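Local coordinates for protein endo-1,3-beta-glucanase, family GH16 (Zobellia galactanivorans, PDB 4CRQ) that probably hydrolyses internal beta-1,3-glucosidic bonds of laminarin through this family 16 catalytic domain, one part of a longer modular protein, at residues Val148-Pro153 and His157-Glu162; Ala84-Pro89 and Pro96-Leu101. The protein carries 1 engineered substitution. One frame throughout, in Å; residues are numbered along the deposited sequence.

Contact 1: residues Val148-Pro153 and His157-Glu162; sequences VGVSDP and HIYSVE
His-157 meets the loop 150-153 with both an edge and a face of its imidazole. At the edge, NE2 donates to the backbone O of Asp-152 over 2.8 Å; the oxygen lies in the ring plane, whereas the donor stands well above the carbonyl plane, 53° out of it. Over one face sits CG1 of Val-150, a CH-pi contact 3.7 Å from the ring centroid; the methyl is brought there by a chi1 of 176°, which sets CG1 trans to the backbone nitrogen. CG1 of Val-150 also comes 4.1 Å from OH of Tyr-159. That hydroxyl is tied to Pro-153 O through a bridging water. In the second shell, Asp-173 OD2 bonds His-157 ND1, so both ring nitrogens are engaged and the rotation of the imidazole is set. A leucine here would probably leave Asp-152 O and Asp-173 OD2 without their ring nitrogen partners and let the loop shift. Asp-152 OD1, meanwhile, accepts a hydrogen bond from the backbone N of Gly-154. The contact ties the loop that follows strand 141-149 to the next strand, 156-163, a loop-to-strand connection in the beta-jelly-roll sandwich of family 16 glycoside hydrolases.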
ATOM      1  N   VAL A 148     -14.016  -6.018  -0.023  1.00 27.97           N
ATOM      2  CA  VAL A 148     -15.071  -5.815  -1.001  1.00 26.84           C
ATOM      3  C   VAL A 148     -14.765  -6.697  -2.204  1.00 26.37           C
ATOM      4  O   VAL A 148     -13.589  -6.859  -2.583  1.00 25.69           O
ATOM      5  CB  VAL A 148     -15.220  -4.307  -1.411  1.00 29.12           C
ATOM      6  CG1 VAL A 148     -13.950  -3.711  -2.060  1.00 28.98           C
ATOM      7  CG2 VAL A 148     -16.453  -4.092  -2.298  1.00 29.32           C
ATOM      8  N   GLY A 149     -15.806  -7.255  -2.813  1.00 27.96           N
ATOM      9  CA  GLY A 149     -15.637  -8.063  -4.020  1.00 30.35           C
ATOM     10  C   GLY A 149     -15.189  -7.184  -5.186  1.00 28.32           C
ATOM     11  O   GLY A 149     -15.717  -6.087  -5.375  1.00 31.12           O
ATOM     12  N   VAL A 150     -14.206  -7.658  -5.947  1.00 29.75           N
ATOM     13  CA  VAL A 150     -13.720  -6.979  -7.156  1.00 30.31           C
ATOM     14  C   VAL A 150     -13.707  -8.097  -8.211  1.00 31.61           C
ATOM     15  O   VAL A 150     -12.840  -8.989  -8.117  1.00 32.61           O
ATOM     16  CB  VAL A 150     -12.333  -6.307  -6.944  1.00 28.12           C
ATOM     17  CG1 VAL A 150     -11.812  -5.684  -8.245  1.00 28.89           C
ATOM     18  CG2 VAL A 150     -12.374  -5.262  -5.826  1.00 26.79           C
ATOM     19  N   SER A 151     -14.627  -8.053  -9.199  1.00 33.38           N
ATOM     20  CA  SER A 151     -14.799  -9.121 -10.222  0.50 33.78           C
ATOM     21  C   SER A 151     -13.533  -9.484 -11.023  1.00 30.83           C
ATOM     22  O   SER A 151     -13.193 -10.678 -11.195  1.00 34.39           O
ATOM     23  CB  SER A 151     -15.932  -8.767 -11.212  0.50 36.31           C
ATOM     24  OG  SER A 151     -17.136  -8.376 -10.568  0.50 39.03           O
ATOM     25  N   ASP A 152     -12.860  -8.454 -11.537  1.00 28.06           N
ATOM     26  CA  ASP A 152     -11.647  -8.647 -12.305  1.00 24.06           C
ATOM     27  C   ASP A 152     -10.589  -7.650 -11.837  1.00 20.55           C
ATOM     28  O   ASP A 152     -10.483  -6.524 -12.399  1.00 21.67           O
ATOM     29  CB  ASP A 152     -11.862  -8.495 -13.814  1.00 26.51           C
ATOM     30  CG  ASP A 152     -10.633  -8.972 -14.634  1.00 30.77           C
ATOM     31  OD1 ASP A 152      -9.517  -9.209 -14.070  1.00 29.46           O
ATOM     32  OD2 ASP A 152     -10.784  -9.109 -15.864  1.00 37.47           O
ATOM     33  N   PRO A 153      -9.771  -8.037 -10.835  1.00 20.63           N
ATOM     34  CA  PRO A 153      -8.754  -7.096 -10.329  1.00 21.82           C
ATOM     35  C   PRO A 153      -7.648  -6.841 -11.340  1.00 19.30           C
ATOM     36  O   PRO A 153      -6.848  -5.914 -11.155  1.00 18.76           O
ATOM     37  CB  PRO A 153      -8.193  -7.817  -9.110  1.00 22.22           C
ATOM     38  CG  PRO A 153      -9.280  -8.689  -8.675  1.00 27.27           C
ATOM     39  CD  PRO A 153      -9.852  -9.233  -9.973  1.00 24.18           C
ATOM     40  N   HIS A 157      -8.892  -0.380 -11.597  1.00 19.70           N
ATOM     41  CA  HIS A 157      -9.897   0.091 -10.645  1.00 20.05           C
ATOM     42  C   HIS A 157      -9.344   1.275  -9.906  1.00 20.44           C
ATOM     43  O   HIS A 157      -8.115   1.453  -9.843  1.00 18.96           O
ATOM     44  CB  HIS A 157     -10.292  -1.005  -9.666  1.00 19.36           C
ATOM     45  CG  HIS A 157     -10.968  -2.178 -10.335  1.00 18.97           C
ATOM     46  ND1 HIS A 157     -12.303  -2.211 -10.580  1.00 22.48           N
ATOM     47  CD2 HIS A 157     -10.448  -3.367 -10.835  1.00 20.00           C
ATOM     48  CE1 HIS A 157     -12.613  -3.380 -11.200  1.00 20.87           C
ATOM     49  NE2 HIS A 157     -11.487  -4.080 -11.356  1.00 21.37           N
ATOM     50  N   ILE A 158     -10.225   2.083  -9.330  1.00 20.72           N
ATOM     51  CA  ILE A 158      -9.805   3.220  -8.501  1.00 19.69           C
ATOM     52  C   ILE A 158      -9.877   2.781  -7.032  1.00 19.80           C
ATOM     53  O   ILE A 158     -10.951   2.378  -6.552  1.00 24.55           O
ATOM     54  CB  ILE A 158     -10.712   4.452  -8.693  1.00 21.00           C
ATOM     55  CG1 ILE A 158     -10.923   4.777 -10.201  1.00 22.57           C
ATOM     56  CG2 ILE A 158     -10.178   5.646  -7.874  1.00 23.18           C
ATOM     57  CD1 ILE A 158      -9.674   5.105 -11.030  1.00 22.24           C
ATOM     58  N   TYR A 159      -8.739   2.863  -6.323  1.00 20.28           N
ATOM     59  CA  TYR A 159      -8.707   2.524  -4.893  1.00 20.17           C
ATOM     60  C   TYR A 159      -8.471   3.801  -4.122  1.00 20.33           C
ATOM     61  O   TYR A 159      -7.491   4.506  -4.418  1.00 19.17           O
ATOM     62  CB  TYR A 159      -7.591   1.536  -4.617  1.00 18.92           C
ATOM     63  CG  TYR A 159      -7.801   0.240  -5.374  1.00 17.70           C
ATOM     64  CD1 TYR A 159      -8.677  -0.741  -4.869  1.00 20.04           C
ATOM     65  CD2 TYR A 159      -7.144  -0.009  -6.606  1.00 19.10           C
ATOM     66  CE1 TYR A 159      -8.886  -1.921  -5.556  1.00 19.57           C
ATOM     67  CE2 TYR A 159      -7.349  -1.213  -7.305  1.00 19.20           C
ATOM     68  CZ  TYR A 159      -8.223  -2.174  -6.774  1.00 18.74           C
ATOM     69  OH  TYR A 159      -8.470  -3.385  -7.398  1.00 20.02           O
ATOM     70  N   SER A 160      -9.331   4.135  -3.140  1.00 18.93           N
ATOM     71  CA  SER A 160      -9.137   5.399  -2.431  1.00 20.03           C
ATOM     72  C   SER A 160      -9.579   5.308  -0.982  1.00 21.04           C
ATOM     73  O   SER A 160     -10.347   4.408  -0.606  1.00 21.68           O
ATOM     74  CB  SER A 160      -9.928   6.523  -3.141  1.00 21.76           C
ATOM     75  OG  SER A 160     -11.321   6.264  -3.045  1.00 26.52           O
ATOM     76  N   VAL A 161      -9.086   6.254  -0.189  1.00 19.69           N
ATOM     77  CA  VAL A 161      -9.618   6.510   1.132  1.00 22.03           C
ATOM     78  C   VAL A 161      -9.955   7.972   1.227  1.00 20.10           C
ATOM     79  O   VAL A 161      -9.227   8.789   0.646  1.00 20.62           O
ATOM     80  CB  VAL A 161      -8.658   6.143   2.305  1.00 21.72           C
ATOM     81  CG1 VAL A 161      -8.544   4.642   2.437  1.00 24.11           C
ATOM     82  CG2 VAL A 161      -7.293   6.865   2.188  1.00 23.11           C
ATOM     83  N   GLU A 162     -11.033   8.304   1.929  1.00 24.11           N
ATOM     84  CA  GLU A 162     -11.302   9.696   2.329  1.00 24.30           C
ATOM     85  C   GLU A 162     -11.033   9.753   3.829  1.00 23.90           C
ATOM     86  O   GLU A 162     -11.670   9.034   4.611  1.00 28.17           O
ATOM     87  CB  GLU A 162     -12.721  10.135   2.025  1.00 26.88           C
ATOM     88  CG  GLU A 162     -12.971  10.395   0.559  1.00 29.54           C
ATOM     89  CD  GLU A 162     -14.416  10.729   0.234  1.00 36.04           C
ATOM     90  OE1 GLU A 162     -15.303  10.729   1.126  1.00 41.29           O
ATOM     91  OE2 GLU A 162     -14.668  10.990  -0.952  1.00 43.01           O
TER
HETATM   92  O   HOH W   1      -7.182  -3.566  -9.784  1.00 20.55           O

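Contact 2: residues Ala84-Pro89 and Pro96-Leu101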
ATOM      1  N   ALA A  84      -5.421   5.885  -6.139  1.00 18.50           N
ATOM      2  CA  ALA A  84      -4.576   5.397  -7.213  1.00 19.04           C
ATOM      3  C   ALA A  84      -5.433   4.574  -8.162  1.00 19.37           C
ATOM      4  O   ALA A  84      -6.426   3.934  -7.739  1.00 21.03           O
ATOM      5  CB  ALA A  84      -3.437   4.528  -6.689  1.00 18.44           C
ATOM      6  N   ARG A  85      -5.037   4.587  -9.437  1.00 18.49           N
ATOM      7  CA  ARG A  85      -5.718   3.815 -10.489  1.00 16.96           C
ATOM      8  C   ARG A  85      -4.763   2.651 -10.784  1.00 17.17           C
ATOM      9  O   ARG A  85      -3.672   2.858 -11.300  1.00 18.89           O
ATOM     10  CB  ARG A  85      -6.029   4.711 -11.697  1.00 18.37           C
ATOM     11  CG  ARG A  85      -6.714   3.960 -12.847  1.00 19.21           C
ATOM     12  CD  ARG A  85      -7.306   4.924 -13.874  1.00 19.93           C
ATOM     13  NE  ARG A  85      -8.092   4.163 -14.857  1.00 19.26           N
ATOM     14  CZ  ARG A  85      -7.592   3.602 -15.956  1.00 18.08           C
ATOM     15  NH1 ARG A  85      -6.289   3.735 -16.260  1.00 20.83           N
ATOM     16  NH2 ARG A  85      -8.393   2.914 -16.777  1.00 20.12           N
ATOM     17  N   ILE A  86      -5.182   1.422 -10.433  1.00 16.65           N
ATOM     18  CA  ILE A  86      -4.293   0.245 -10.404  1.00 18.62           C
ATOM     19  C   ILE A  86      -4.918  -0.976 -11.073  1.00 17.85           C
ATOM     20  O   ILE A  86      -6.120  -1.240 -10.878  1.00 18.35           O
ATOM     21  CB  ILE A  86      -3.957  -0.128  -8.927  1.00 17.61           C
ATOM     22  CG1 ILE A  86      -3.321   1.059  -8.173  1.00 17.66           C
ATOM     23  CG2 ILE A  86      -3.004  -1.338  -8.814  1.00 19.52           C
ATOM     24  CD1 ILE A  86      -3.066   0.806  -6.679  1.00 20.18           C
ATOM     25  N   ALA A  87      -4.089  -1.725 -11.813  1.00 16.99           N
ATOM     26  CA  ALA A  87      -4.456  -3.015 -12.426  1.00 17.93           C
ATOM     27  C   ALA A  87      -3.511  -4.035 -11.789  1.00 17.45           C
ATOM     28  O   ALA A  87      -2.306  -3.806 -11.710  1.00 18.46           O
ATOM     29  CB  ALA A  87      -4.317  -2.984 -13.939  1.00 18.47           C
ATOM     30  N   LEU A  88      -4.035  -5.171 -11.329  1.00 18.15           N
ATOM     31  CA  LEU A  88      -3.263  -6.134 -10.553  1.00 18.69           C
ATOM     32  C   LEU A  88      -3.093  -7.487 -11.221  1.00 19.15           C
ATOM     33  O   LEU A  88      -4.015  -7.954 -11.876  1.00 21.12           O
ATOM     34  CB  LEU A  88      -3.997  -6.371  -9.211  1.00 18.74           C
ATOM     35  CG  LEU A  88      -4.132  -5.162  -8.263  1.00 20.21           C
ATOM     36  CD1 LEU A  88      -5.023  -5.497  -7.067  1.00 23.17           C
ATOM     37  CD2 LEU A  88      -2.741  -4.660  -7.810  1.00 20.50           C
ATOM     38  N   PRO A  89      -1.916  -8.123 -11.038  1.00 20.96           N
ATOM     39  CA  PRO A  89      -1.689  -9.457 -11.582  1.00 20.06           C
ATOM     40  C   PRO A  89      -2.277 -10.485 -10.622  1.00 20.66           C
ATOM     41  O   PRO A  89      -2.506 -10.152  -9.467  1.00 25.04           O
ATOM     42  CB  PRO A  89      -0.176  -9.567 -11.598  1.00 23.57           C
ATOM     43  CG  PRO A  89       0.282  -8.713 -10.440  1.00 23.39           C
ATOM     44  CD  PRO A  89      -0.723  -7.597 -10.320  1.00 20.29           C
ATOM     45  N   PRO A  96       0.172  -7.421  -3.478  1.00 20.37           N
ATOM     46  CA  PRO A  96       0.333  -6.006  -3.766  1.00 19.16           C
ATOM     47  C   PRO A  96      -0.345  -5.137  -2.702  1.00 19.87           C
ATOM     48  O   PRO A  96      -1.306  -5.587  -2.037  1.00 21.55           O
ATOM     49  CB  PRO A  96      -0.421  -5.856  -5.099  1.00 19.64           C
ATOM     50  CG  PRO A  96      -1.562  -6.862  -4.982  1.00 21.04           C
ATOM     51  CD  PRO A  96      -0.872  -8.044  -4.349  1.00 19.61           C
ATOM     52  N   ALA A  97       0.148  -3.897  -2.537  1.00 18.22           N
ATOM     53  CA  ALA A  97      -0.488  -2.973  -1.579  1.00 19.72           C
ATOM     54  C   ALA A  97      -0.240  -1.514  -1.921  1.00 18.25           C
ATOM     55  O   ALA A  97       0.796  -1.201  -2.510  1.00 19.20           O
ATOM     56  CB  ALA A  97      -0.014  -3.260  -0.139  1.00 20.59           C
ATOM     57  N   PHE A  98      -1.194  -0.659  -1.530  1.00 18.44           N
ATOM     58  CA  PHE A  98      -1.141   0.781  -1.693  1.00 17.28           C
ATOM     59  C   PHE A  98      -1.541   1.256  -0.310  1.00 18.54           C
ATOM     60  O   PHE A  98      -2.655   0.974   0.142  1.00 18.56           O
ATOM     61  CB  PHE A  98      -2.149   1.182  -2.759  1.00 17.92           C
ATOM     62  CG  PHE A  98      -2.455   2.688  -2.854  1.00 17.58           C
ATOM     63  CD1 PHE A  98      -1.464   3.715  -2.747  1.00 18.82           C
ATOM     64  CD2 PHE A  98      -3.795   3.088  -3.120  1.00 18.94           C
ATOM     65  CE1 PHE A  98      -1.813   5.075  -2.877  1.00 18.91           C
ATOM     66  CE2 PHE A  98      -4.147   4.436  -3.238  1.00 19.80           C
ATOM     67  CZ  PHE A  98      -3.152   5.435  -3.116  1.00 18.17           C
ATOM     68  N   TRP A  99      -0.637   1.958   0.371  1.00 18.39           N
ATOM     69  CA  TRP A  99      -0.835   2.244   1.791  1.00 18.43           C
ATOM     70  C   TRP A  99      -0.121   3.446   2.307  1.00 20.46           C
ATOM     71  O   TRP A  99       0.525   4.148   1.524  1.00 19.59           O
ATOM     72  CB  TRP A  99      -0.505   0.984   2.602  1.00 19.11           C
ATOM     73  CG  TRP A  99       0.847   0.336   2.357  1.00 19.72           C
ATOM     74  CD1 TRP A  99       1.396  -0.125   1.154  1.00 20.61           C
ATOM     75  CD2 TRP A  99       1.840   0.009   3.372  1.00 19.69           C
ATOM     76  NE1 TRP A  99       2.632  -0.689   1.356  1.00 20.24           N
ATOM     77  CE2 TRP A  99       2.960  -0.633   2.673  1.00 19.61           C
ATOM     78  CE3 TRP A  99       1.917   0.188   4.753  1.00 21.26           C
ATOM     79  CZ2 TRP A  99       4.095  -1.076   3.355  1.00 22.94           C
ATOM     80  CZ3 TRP A  99       3.047  -0.263   5.425  1.00 24.90           C
ATOM     81  CH2 TRP A  99       4.119  -0.879   4.746  1.00 24.59           C
ATOM     82  N   MET A 100      -0.237   3.712   3.610  1.00 20.17           N
ATOM     83  CA  MET A 100       0.329   4.934   4.202  1.00 18.87           C
ATOM     84  C   MET A 100       0.816   4.626   5.598  1.00 21.16           C
ATOM     85  O   MET A 100       0.235   3.782   6.292  1.00 21.76           O
ATOM     86  CB  MET A 100      -0.734   6.045   4.303  1.00 21.57           C
ATOM     87  CG  MET A 100      -1.455   6.348   2.983  1.00 21.50           C
ATOM     88  SD  MET A 100      -2.650   7.685   3.132  1.00 23.92           S
ATOM     89  CE  MET A 100      -1.571   9.111   3.081  1.00 24.86           C
ATOM     90  N   LEU A 101       1.879   5.298   6.011  1.00 20.44           N
ATOM     91  CA  LEU A 101       2.414   5.178   7.384  1.00 21.05           C
ATOM     92  C   LEU A 101       2.647   6.552   7.996  1.00 22.32           C
ATOM     93  O   LEU A 101       2.995   7.488   7.265  1.00 23.35           O
ATOM     94  CB  LEU A 101       3.744   4.419   7.369  1.00 23.45           C
ATOM     95  CG  LEU A 101       3.721   2.890   7.179  1.00 21.12           C
ATOM     96  CD1 LEU A 101       5.099   2.360   6.797  1.00 23.79           C
ATOM     97  CD2 LEU A 101       3.190   2.157   8.400  1.00 24.37           C
TER
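Ala-84 rests its methyl group on a face of the Phe-98 ring, the one CH-pi contact between segments 84-89 and 96-101. CB stands 3.8 Å from the ring centroid and 22° off the ring normal, displaced toward the rim, where CE2 of Phe-98 is its nearest atom at 3.5 Å. Phe-98 holds its ring trans to the backbone nitrogen, chi1 167°, and this turn carries the aromatic group toward the Ala-84 end of the opposing strand. The small methyl lets ring and strand come close.

The other contacts are purely aliphatic. Ile-86 extends its CG1 branch across the gap, and the terminal CD1 reaches CB of Phe-98 at 4.0 Å, so the phenylalanine is met at its stem by one residue and over its ring by another. Further along, the CD2 branch of Leu-88 lies against the pyrrolidine ring of Pro-96, as near to CB as to CG, 3.8 Å in each case. Both of these pairs approach at a slant, and all five touching residues are buried.

The touching parts, 84-88 and 96-98, run in almost opposite directions, 174° apart, yet the closest CA atoms, those of Leu-88 and Pro-96, are 7.7 Å apart. The strands therefore face each other through their side chains, as layers of a sandwich do, instead of pairing edge to edge. Strand 80-87 is flanked by strands 156-163 and 220-231, and on the face turned away from segment 96-101, Arg-85 forms a salt bridge with Asp-225, a calcium ligand in strand 220-231. Strand 94-102 pairs with 196-204, whose Leu-200 packs on Phe-98, while Val-227 of strand 220-231 and Ile-118 also touch the same phenylalanine.

Contact 2 comes first along the chain and is complete before contact 1 begins; their centres lie 10 Å apart. Strands 80-87 and 156-163, one from each contact, are antiparallel neighbours in a sheet, probably joined by a backbone bond from Tyr-159 N to Ala-84 O, 2.9 Å long; another, from Leu-88 N to Pro-153 O at 2.9 Å, probably joins the loop residues beyond their ends. Contact 2 spans the interior between facing strands near the centre of the chain, whereas contact 1 lies farther out, fastening a loop to the same sheet. The core packing and the loop contact thus meet along one strand pair within the family 16 catalytic domain.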